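Local coordinates for protein putative oxidoreductase (Salmonella enterica subsp. enterica serovar Typhimurium, PDB 3NX4) that binds NADP and probably catalyses the NADPH-dependent reduction of acryloyl-CoA as a medium-chain dehydrogenase/reductase family oxidoreductase, at residues A[34-39]-A[117-122]. Residues are numbered along the deposited sequence; the frame is centred on the assembly and turned at random.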
loop_
_atom_site.group_PDB
_atom_site.type_symbol
_atom_site.label_atom_id
_atom_site.label_comp_id
_atom_site.label_asym_id
_atom_site.label_seq_id
_atom_site.Cartn_x
_atom_site.Cartn_y
_atom_site.Cartn_z
ATOM N N VAL A 34 4.053 -37.867 6.145
ATOM C CA VAL A 34 3.065 -36.841 6.464
ATOM C C VAL A 34 2.018 -37.346 7.439
ATOM O O VAL A 34 1.461 -38.429 7.259
ATOM C CB VAL A 34 2.371 -36.336 5.186
ATOM C CG1 VAL A 34 1.257 -35.352 5.530
ATOM C CG2 VAL A 34 3.408 -35.695 4.244
ATOM N N HIS A 35 1.744 -36.560 8.474
ATOM C CA HIS A 35 0.749 -36.956 9.465
ATOM C C HIS A 35 -0.485 -36.073 9.415
ATOM O O HIS A 35 -1.582 -36.518 9.745
ATOM C CB HIS A 35 1.361 -36.964 10.864
ATOM C CG HIS A 35 2.472 -37.956 11.015
ATOM N ND1 HIS A 35 3.625 -37.685 11.718
ATOM C CD2 HIS A 35 2.612 -39.213 10.532
ATOM C CE1 HIS A 35 4.426 -38.734 11.670
ATOM N NE2 HIS A 35 3.836 -39.675 10.954
ATOM N N TRP A 36 -0.298 -34.825 8.990
ATOM C CA TRP A 36 -1.397 -33.874 8.868
ATOM C C TRP A 36 -1.219 -33.005 7.637
ATOM O O TRP A 36 -0.093 -32.705 7.232
ATOM C CB TRP A 36 -1.458 -32.970 10.099
ATOM C CG TRP A 36 -1.624 -33.723 11.370
ATOM C CD1 TRP A 36 -0.634 -34.120 12.228
ATOM C CD2 TRP A 36 -2.852 -34.184 11.932
ATOM N NE1 TRP A 36 -1.177 -34.796 13.293
ATOM C CE2 TRP A 36 -2.537 -34.854 13.131
ATOM C CE3 TRP A 36 -4.196 -34.095 11.540
ATOM C CZ2 TRP A 36 -3.515 -35.434 13.941
ATOM C CZ3 TRP A 36 -5.160 -34.674 12.342
ATOM C CH2 TRP A 36 -4.816 -35.329 13.531
ATOM N N SER A 37 -2.336 -32.615 7.038
ATOM C CA SER A 37 -2.338 -31.567 6.028
ATOM C C SER A 37 -3.550 -30.668 6.298
ATOM O O SER A 37 -4.162 -30.756 7.363
ATOM C CB SER A 37 -2.376 -32.151 4.612
ATOM O OG SER A 37 -2.233 -31.129 3.632
ATOM N N SER A 38 -3.889 -29.801 5.349
ATOM C CA SER A 38 -5.081 -28.976 5.485
ATOM C C SER A 38 -5.633 -28.603 4.119
ATOM O O SER A 38 -5.017 -28.886 3.096
ATOM C CB SER A 38 -4.788 -27.715 6.316
ATOM O OG SER A 38 -4.282 -26.655 5.523
ATOM N N LEU A 39 -6.816 -28.003 4.100
ATOM C CA LEU A 39 -7.367 -27.487 2.861
ATOM C C LEU A 39 -7.481 -25.978 2.958
ATOM O O LEU A 39 -8.204 -25.459 3.810
ATOM C CB LEU A 39 -8.751 -28.066 2.590
ATOM C CG LEU A 39 -8.816 -29.572 2.363
ATOM C CD1 LEU A 39 -10.260 -30.000 2.052
ATOM C CD2 LEU A 39 -7.871 -29.970 1.243
ATOM N N SER A 117 2.198 -28.343 18.380
ATOM C CA SER A 117 1.991 -29.728 17.973
ATOM C C SER A 117 1.901 -29.808 16.456
ATOM O O SER A 117 1.535 -28.851 15.798
ATOM C CB SER A 117 0.726 -30.313 18.609
ATOM O OG SER A 117 -0.442 -29.861 17.934
ATOM N N SER A 118 2.245 -30.961 15.908
ATOM C CA SER A 118 2.137 -31.193 14.474
ATOM C C SER A 118 0.691 -30.960 14.000
ATOM O O SER A 118 0.456 -30.351 12.952
ATOM C CB SER A 118 2.604 -32.628 14.160
ATOM O OG SER A 118 2.601 -32.895 12.772
ATOM N N ARG A 119 -0.280 -31.425 14.789
ATOM C CA ARG A 119 -1.691 -31.253 14.445
ATOM C C ARG A 119 -2.086 -29.771 14.425
ATOM O O ARG A 119 -2.759 -29.298 13.502
ATOM C CB ARG A 119 -2.596 -32.050 15.409
ATOM C CG ARG A 119 -4.091 -31.994 15.057
ATOM C CD ARG A 119 -4.933 -32.806 16.048
ATOM N NE ARG A 119 -6.329 -32.901 15.625
ATOM C CZ ARG A 119 -7.294 -32.054 15.989
ATOM N NH1 ARG A 119 -7.027 -31.043 16.805
ATOM N NH2 ARG A 119 -8.537 -32.230 15.553
ATOM N N ASN A 120 -1.654 -29.034 15.437
ATOM C CA ASN A 120 -1.966 -27.608 15.497
ATOM C C ASN A 120 -1.287 -26.781 14.413
ATOM O O ASN A 120 -1.827 -25.760 13.980
ATOM C CB ASN A 120 -1.682 -27.041 16.883
ATOM C CG ASN A 120 -2.736 -27.463 17.898
ATOM O OD1 ASN A 120 -3.812 -27.922 17.521
ATOM N ND2 ASN A 120 -2.433 -27.313 19.182
ATOM N N ALA A 121 -0.115 -27.234 13.971
ATOM C CA ALA A 121 0.623 -26.558 12.914
ATOM C C ALA A 121 -0.212 -26.514 11.643
ATOM O O ALA A 121 -0.132 -25.563 10.864
ATOM C CB ALA A 121 1.966 -27.272 12.651
HETATM N N MSE A 122 -1.015 -27.551 11.437
HETATM C CA MSE A 122 -1.830 -27.661 10.229
HETATM C C MSE A 122 -3.225 -27.042 10.395
HETATM O O MSE A 122 -3.826 -26.594 9.419
HETATM C CB MSE A 122 -1.923 -29.116 9.766
HETATM C CG MSE A 122 -0.603 -29.632 9.165
HETATM SE SE MSE A 122 -0.156 -28.595 7.585
HETATM C CE MSE A 122 1.251 -27.447 8.327
HETATM O O HOH W 1 3.911 -35.501 13.155
#
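Ser38 OG, on the strand, and Met122 O, on the helix, are both hydrogen-bonded to Arg318 NH2, and Ser38 OG also hydrogen-bonds to the Asp64 carboxylate (OD2). The two residues touch directly as well, Ser38 CB packing 3.4 Å from Met122 O. The Ser38 side chain lies about 8 Å from the bound NADP. Arg119 covers one face of the Trp36 indole: its CG stands 3.6 Å from the centroid of the six-membered ring, 10° off the normal, a CH-pi contact. With CG anti to the backbone N (chi1 -176°) and the chain extended as far as NE, the aliphatic part of the arginine runs across the ring from CB over CE2 to CD over CH2. The guanidinium stands almost upright on the indole, the planes 85° apart, and meets CH2 with its edge; beyond the ring, NH2 forms a salt bridge with Glu297.

His35 and Trp36 form a classic beta bulge opposite Ala66, in a strand of the GroES-like part of this medium-chain dehydrogenase/reductase fold. The axes of 34-39 and 118-122 run nearly parallel, with a closest approach of 7.6 Å. Ser117 is the N-cap of helix 118-140, its OG accepting from Asn120 N. Ser118 OG sits at the edge of the Trp36 indole, near its plane and 3.5 Å from CD1. A water in the plane of the His35 ring, at its edge, joins ND1, 2.6 Å away, to the same Ser118 hydroxyl. One turn past Ser118, Met122, present as selenomethionine, lays CG 3.6 Å from Trp36 CB, and bends at chi2 and chi3 carry its selenium alongside the strand backbone near Ser37 CA.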